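Nucleoporin NUP170 (Chaetomium thermophilum, PDB 5HAX) probably serves as a scaffold nucleoporin of the nuclear pore complex, joining an N-terminal beta-propeller to a helical domain. Local coordinates at residues Glu462-Phe474 with His483-Ala495. Numbering follows the deposited sequence.
Sequences ELAVQFDQVPGEF and HIVRRRRLVDIFA
Gln-466 reaches with its amide to the start of helix 490-501, where OE1 takes the N-H of Val-491 at 3.2 Å, nearly along its own C=O axis. Its NE2 turns back to Leu-463 O, in the plane of both groups, so the amide is held from two sides. Packing is close at this buried end: Leu-463 CD2 meets Leu-490 CD2 at 3.9 Å, CG1 of Val-491 sits at the edge of the Phe-467 ring, and Ala-531 of helix 522-533 closes over both Phe-467 and Val-491. Arg-489, at the N-cap position, bends at chi3 (-65°) and lays its guanidinium with Val-491 CG2 over the centre of one face and Pro-471 CG over the other. Arg-489 NH2 donates to Gln-466 O at 2.7 Å, while NE and NH1 grip Asp-492 side-on, one to each oxygen; Asp-492 OD2 also takes the backbone N-H of Arg-489. The strand pairing belongs to the antiparallel hairpin 473-478/481-487, in the sheet that strand 50-57 completes in the beta-propeller; 483-495 thus carries the chain from the propeller's last strand into the helical part. Phe-474 and Val-485 form a hydrogen-bonded pair, and Arg-487 N continues the pairing to Gly-472 O at 2.8 Å. Arg-487 then turns at chi2 (63°) to meet Glu-462 nearly coplanar, NE to OE1 at 3.0 Å and NH2 to OE2 at 2.9 Å, both nearly straight and on syn lone pairs; Tyr-390 and Thr-411 add hydrogen bonds to the same carboxylate. By contrast, Glu-473 and Arg-486 form a partly exposed pair of less regular geometry: the two side chains lie side by side, pointing the same way, and Arg-486 NE and NH2 both converge on Glu-473 OE2 in bent bonds, from one face of the carboxylate and well out of its plane.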
loop_
_atom_site.group_PDB
_atom_site.type_symbol
_atom_site.label_atom_id
_atom_site.label_comp_id
_atom_site.label_asym_id
_atom_site.label_seq_id
_atom_site.Cartn_x
_atom_site.Cartn_y
_atom_site.Cartn_z
ATOM N N GLU A 462 0.548 -6.586 -8.061
ATOM C CA GLU A 462 1.821 -5.885 -7.898
ATOM C C GLU A 462 2.536 -5.708 -9.231
ATOM O O GLU A 462 3.182 -4.680 -9.469
ATOM C CB GLU A 462 2.737 -6.649 -6.945
ATOM C CG GLU A 462 2.287 -6.734 -5.505
ATOM C CD GLU A 462 3.364 -7.340 -4.629
ATOM O OE1 GLU A 462 4.022 -6.586 -3.884
ATOM O OE2 GLU A 462 3.570 -8.570 -4.702
ATOM N N LEU A 463 2.463 -6.720 -10.099
ATOM C CA LEU A 463 3.204 -6.679 -11.354
ATOM C C LEU A 463 2.765 -5.502 -12.212
ATOM O O LEU A 463 3.587 -4.873 -12.886
ATOM C CB LEU A 463 3.014 -7.996 -12.106
ATOM C CG LEU A 463 3.515 -9.231 -11.354
ATOM C CD1 LEU A 463 2.956 -10.500 -11.969
ATOM C CD2 LEU A 463 5.034 -9.263 -11.346
ATOM N N ALA A 464 1.473 -5.175 -12.174
ATOM C CA ALA A 464 0.929 -4.145 -13.049
ATOM C C ALA A 464 1.414 -2.750 -12.672
ATOM O O ALA A 464 1.495 -1.874 -13.542
ATOM C CB ALA A 464 -0.596 -4.196 -13.014
ATOM N N VAL A 465 1.742 -2.523 -11.400
ATOM C CA VAL A 465 2.063 -1.192 -10.893
ATOM C C VAL A 465 3.550 -1.030 -10.603
ATOM O O VAL A 465 3.945 -0.071 -9.928
ATOM C CB VAL A 465 1.229 -0.864 -9.642
ATOM C CG1 VAL A 465 -0.246 -0.777 -9.998
ATOM C CG2 VAL A 465 1.457 -1.899 -8.549
ATOM N N GLN A 466 4.392 -1.939 -11.105
ATOM C CA GLN A 466 5.825 -1.869 -10.834
ATOM C C GLN A 466 6.425 -0.522 -11.218
ATOM O O GLN A 466 7.401 -0.080 -10.600
ATOM C CB GLN A 466 6.560 -2.981 -11.588
ATOM C CG GLN A 466 6.344 -4.378 -11.033
ATOM C CD GLN A 466 7.095 -5.431 -11.826
ATOM O OE1 GLN A 466 8.239 -5.761 -11.512
ATOM N NE2 GLN A 466 6.456 -5.960 -12.864
ATOM N N PHE A 467 5.860 0.145 -12.227
ATOM C CA PHE A 467 6.435 1.369 -12.778
ATOM C C PHE A 467 5.530 2.583 -12.604
ATOM O O PHE A 467 5.847 3.656 -13.133
ATOM C CB PHE A 467 6.757 1.161 -14.260
ATOM C CG PHE A 467 7.277 -0.213 -14.572
ATOM C CD1 PHE A 467 8.543 -0.595 -14.168
ATOM C CD2 PHE A 467 6.492 -1.126 -15.255
ATOM C CE1 PHE A 467 9.022 -1.860 -14.444
ATOM C CE2 PHE A 467 6.966 -2.394 -15.535
ATOM C CZ PHE A 467 8.232 -2.762 -15.128
ATOM N N ASP A 468 4.420 2.449 -11.875
ATOM C CA ASP A 468 3.500 3.554 -11.628
ATOM C C ASP A 468 3.591 4.124 -10.223
ATOM O O ASP A 468 3.262 5.295 -10.026
ATOM C CB ASP A 468 2.053 3.109 -11.878
ATOM C CG ASP A 468 1.597 3.370 -13.299
ATOM O OD1 ASP A 468 1.868 4.470 -13.828
ATOM O OD2 ASP A 468 0.964 2.470 -13.886
ATOM N N GLN A 469 4.015 3.325 -9.247
ATOM C CA GLN A 469 4.150 3.770 -7.868
ATOM C C GLN A 469 5.377 3.103 -7.266
ATOM O O GLN A 469 5.672 1.944 -7.570
ATOM C CB GLN A 469 2.895 3.435 -7.048
ATOM C CG GLN A 469 2.530 1.957 -7.040
ATOM C CD GLN A 469 1.144 1.699 -6.471
ATOM O OE1 GLN A 469 0.998 1.114 -5.397
ATOM N NE2 GLN A 469 0.117 2.132 -7.194
ATOM N N VAL A 470 6.094 3.842 -6.424
ATOM C CA VAL A 470 7.338 3.343 -5.841
ATOM C C VAL A 470 7.041 2.094 -5.020
ATOM O O VAL A 470 5.898 1.902 -4.578
ATOM C CB VAL A 470 8.028 4.413 -4.977
ATOM C CG1 VAL A 470 8.481 5.582 -5.839
ATOM C CG2 VAL A 470 7.108 4.885 -3.857
ATOM N N PRO A 471 8.023 1.221 -4.799
ATOM C CA PRO A 471 7.788 0.056 -3.939
ATOM C C PRO A 471 7.456 0.487 -2.518
ATOM O O PRO A 471 7.983 1.481 -2.013
ATOM C CB PRO A 471 9.116 -0.710 -4.001
ATOM C CG PRO A 471 9.833 -0.175 -5.192
ATOM C CD PRO A 471 9.390 1.242 -5.342
ATOM N N GLY A 472 6.573 -0.272 -1.877
ATOM C CA GLY A 472 6.195 0.050 -0.513
ATOM C C GLY A 472 7.398 0.039 0.415
ATOM O O GLY A 472 8.282 -0.814 0.310
ATOM N N GLU A 473 7.432 1.013 1.323
ATOM C CA GLU A 473 8.459 1.103 2.348
ATOM C C GLU A 473 7.788 1.207 3.708
ATOM O O GLU A 473 6.721 1.816 3.846
ATOM C CB GLU A 473 9.394 2.302 2.120
ATOM C CG GLU A 473 10.228 2.188 0.852
ATOM C CD GLU A 473 11.327 3.231 0.766
ATOM O OE1 GLU A 473 11.429 4.081 1.675
ATOM O OE2 GLU A 473 12.094 3.193 -0.219
ATOM N N PHE A 474 8.422 0.607 4.712
ATOM C CA PHE A 474 7.839 0.472 6.041
ATOM C C PHE A 474 8.866 0.865 7.089
ATOM O O PHE A 474 10.006 0.391 7.056
ATOM C CB PHE A 474 7.356 -0.961 6.274
ATOM C CG PHE A 474 6.554 -1.511 5.135
ATOM C CD1 PHE A 474 5.172 -1.410 5.129
ATOM C CD2 PHE A 474 7.184 -2.110 4.057
ATOM C CE1 PHE A 474 4.433 -1.908 4.074
ATOM C CE2 PHE A 474 6.450 -2.607 3.001
ATOM C CZ PHE A 474 5.073 -2.506 3.010
ATOM N N HIS A 483 14.146 1.543 11.443
ATOM C CA HIS A 483 14.666 0.798 10.305
ATOM C C HIS A 483 13.681 0.880 9.145
ATOM O O HIS A 483 12.472 0.720 9.336
ATOM C CB HIS A 483 14.907 -0.667 10.673
ATOM C CG HIS A 483 15.729 -0.856 11.910
ATOM N ND1 HIS A 483 17.081 -1.125 11.873
ATOM C CD2 HIS A 483 15.390 -0.819 13.222
ATOM C CE1 HIS A 483 17.539 -1.244 13.106
ATOM N NE2 HIS A 483 16.533 -1.063 13.944
ATOM N N ILE A 484 14.200 1.131 7.945
ATOM C CA ILE A 484 13.380 1.223 6.739
ATOM C C ILE A 484 13.458 -0.111 6.009
ATOM O O ILE A 484 14.548 -0.573 5.649
ATOM C CB ILE A 484 13.839 2.372 5.827
ATOM C CG1 ILE A 484 13.898 3.695 6.599
ATOM C CG2 ILE A 484 12.898 2.493 4.634
ATOM C CD1 ILE A 484 12.562 4.157 7.161
ATOM N N VAL A 485 12.301 -0.727 5.789
ATOM C CA VAL A 485 12.179 -1.978 5.048
ATOM C C VAL A 485 11.433 -1.674 3.758
ATOM O O VAL A 485 10.406 -0.987 3.782
ATOM C CB VAL A 485 11.444 -3.050 5.872
ATOM C CG1 VAL A 485 11.343 -4.354 5.086
ATOM C CG2 VAL A 485 12.147 -3.272 7.204
ATOM N N ARG A 486 11.943 -2.189 2.641
ATOM C CA ARG A 486 11.398 -1.906 1.317
ATOM C C ARG A 486 10.958 -3.202 0.651
ATOM O O ARG A 486 11.685 -4.201 0.679
ATOM C CB ARG A 486 12.432 -1.187 0.443
ATOM C CG ARG A 486 11.967 -0.915 -0.985
ATOM C CD ARG A 486 13.052 -0.219 -1.794
ATOM N NE ARG A 486 13.371 1.101 -1.255
ATOM C CZ ARG A 486 14.533 1.725 -1.427
ATOM N NH1 ARG A 486 15.508 1.152 -2.121
ATOM N NH2 ARG A 486 14.726 2.924 -0.896
ATOM N N ARG A 487 9.769 -3.175 0.056
ATOM C CA ARG A 487 9.295 -4.280 -0.764
ATOM C C ARG A 487 10.060 -4.319 -2.080
ATOM O O ARG A 487 10.284 -3.284 -2.717
ATOM C CB ARG A 487 7.793 -4.118 -1.023
ATOM C CG ARG A 487 7.191 -5.066 -2.048
ATOM C CD ARG A 487 7.294 -6.511 -1.611
ATOM N NE ARG A 487 6.520 -7.391 -2.485
ATOM C CZ ARG A 487 6.841 -8.650 -2.766
ATOM N NH1 ARG A 487 7.933 -9.203 -2.251
ATOM N NH2 ARG A 487 6.066 -9.360 -3.573
ATOM N N ARG A 488 10.464 -5.518 -2.491
ATOM C CA ARG A 488 11.190 -5.714 -3.740
ATOM C C ARG A 488 10.249 -6.237 -4.816
ATOM O O ARG A 488 9.469 -7.163 -4.571
ATOM C CB ARG A 488 12.362 -6.674 -3.543
ATOM C CG ARG A 488 13.507 -6.035 -2.784
ATOM C CD ARG A 488 14.606 -7.015 -2.438
ATOM N NE ARG A 488 15.563 -7.188 -3.526
ATOM C CZ ARG A 488 16.859 -7.437 -3.355
ATOM N NH1 ARG A 488 17.649 -7.582 -4.411
ATOM N NH2 ARG A 488 17.372 -7.538 -2.134
ATOM N N ARG A 489 10.321 -5.625 -5.995
ATOM C CA ARG A 489 9.526 -6.013 -7.149
ATOM C C ARG A 489 10.236 -7.109 -7.938
ATOM O O ARG A 489 11.403 -7.428 -7.704
ATOM C CB ARG A 489 9.274 -4.807 -8.054
ATOM C CG ARG A 489 8.677 -3.590 -7.357
ATOM C CD ARG A 489 8.888 -2.329 -8.188
ATOM N NE ARG A 489 10.306 -1.991 -8.308
ATOM C CZ ARG A 489 10.794 -1.071 -9.133
ATOM N NH1 ARG A 489 12.099 -0.839 -9.165
ATOM N NH2 ARG A 489 9.988 -0.384 -9.931
ATOM N N LEU A 490 9.510 -7.680 -8.901
ATOM C CA LEU A 490 10.107 -8.661 -9.801
ATOM C C LEU A 490 11.334 -8.089 -10.504
ATOM O O LEU A 490 12.380 -8.743 -10.578
ATOM C CB LEU A 490 9.066 -9.126 -10.820
ATOM C CG LEU A 490 9.588 -9.961 -11.993
ATOM C CD1 LEU A 490 10.301 -11.212 -11.498
ATOM C CD2 LEU A 490 8.449 -10.323 -12.935
ATOM N N VAL A 491 11.226 -6.863 -11.029
ATOM C CA VAL A 491 12.350 -6.264 -11.748
ATOM C C VAL A 491 13.543 -6.063 -10.823
ATOM O O VAL A 491 14.696 -6.163 -11.257
ATOM C CB VAL A 491 11.932 -4.935 -12.411
ATOM C CG1 VAL A 491 10.948 -5.193 -13.543
ATOM C CG2 VAL A 491 11.352 -3.966 -11.384
ATOM N N ASP A 492 13.292 -5.771 -9.543
ATOM C CA ASP A 492 14.388 -5.671 -8.583
ATOM C C ASP A 492 15.060 -7.022 -8.378
ATOM O O ASP A 492 16.293 -7.112 -8.346
ATOM C CB ASP A 492 13.875 -5.126 -7.250
ATOM C CG ASP A 492 13.202 -3.776 -7.388
ATOM O OD1 ASP A 492 13.788 -2.875 -8.025
ATOM O OD2 ASP A 492 12.081 -3.622 -6.859
ATOM N N ILE A 493 14.262 -8.083 -8.231
ATOM C CA ILE A 493 14.816 -9.425 -8.067
ATOM C C ILE A 493 15.534 -9.858 -9.338
ATOM O O ILE A 493 16.648 -10.393 -9.295
ATOM C CB ILE A 493 13.699 -10.416 -7.693
ATOM C CG1 ILE A 493 13.083 -10.044 -6.340
ATOM C CG2 ILE A 493 14.231 -11.850 -7.672
ATOM C CD1 ILE A 493 11.790 -10.773 -6.040
ATOM N N PHE A 494 14.897 -9.644 -10.490
ATOM C CA PHE A 494 15.489 -10.059 -11.756
ATOM C C PHE A 494 16.819 -9.355 -11.997
ATOM O O PHE A 494 17.803 -9.990 -12.394
ATOM C CB PHE A 494 14.514 -9.783 -12.898
ATOM C CG PHE A 494 14.899 -10.435 -14.192
ATOM C CD1 PHE A 494 15.479 -9.697 -15.211
ATOM C CD2 PHE A 494 14.684 -11.787 -14.389
ATOM C CE1 PHE A 494 15.834 -10.297 -16.402
ATOM C CE2 PHE A 494 15.035 -12.392 -15.578
ATOM C CZ PHE A 494 15.612 -11.647 -16.586
ATOM N N ALA A 495 16.871 -8.044 -11.750
ATOM C CA ALA A 495 18.113 -7.302 -11.936
ATOM C C ALA A 495 19.197 -7.790 -10.983
ATOM O O ALA A 495 20.354 -7.969 -11.385
ATOM C CB ALA A 495 17.860 -5.808 -11.735
#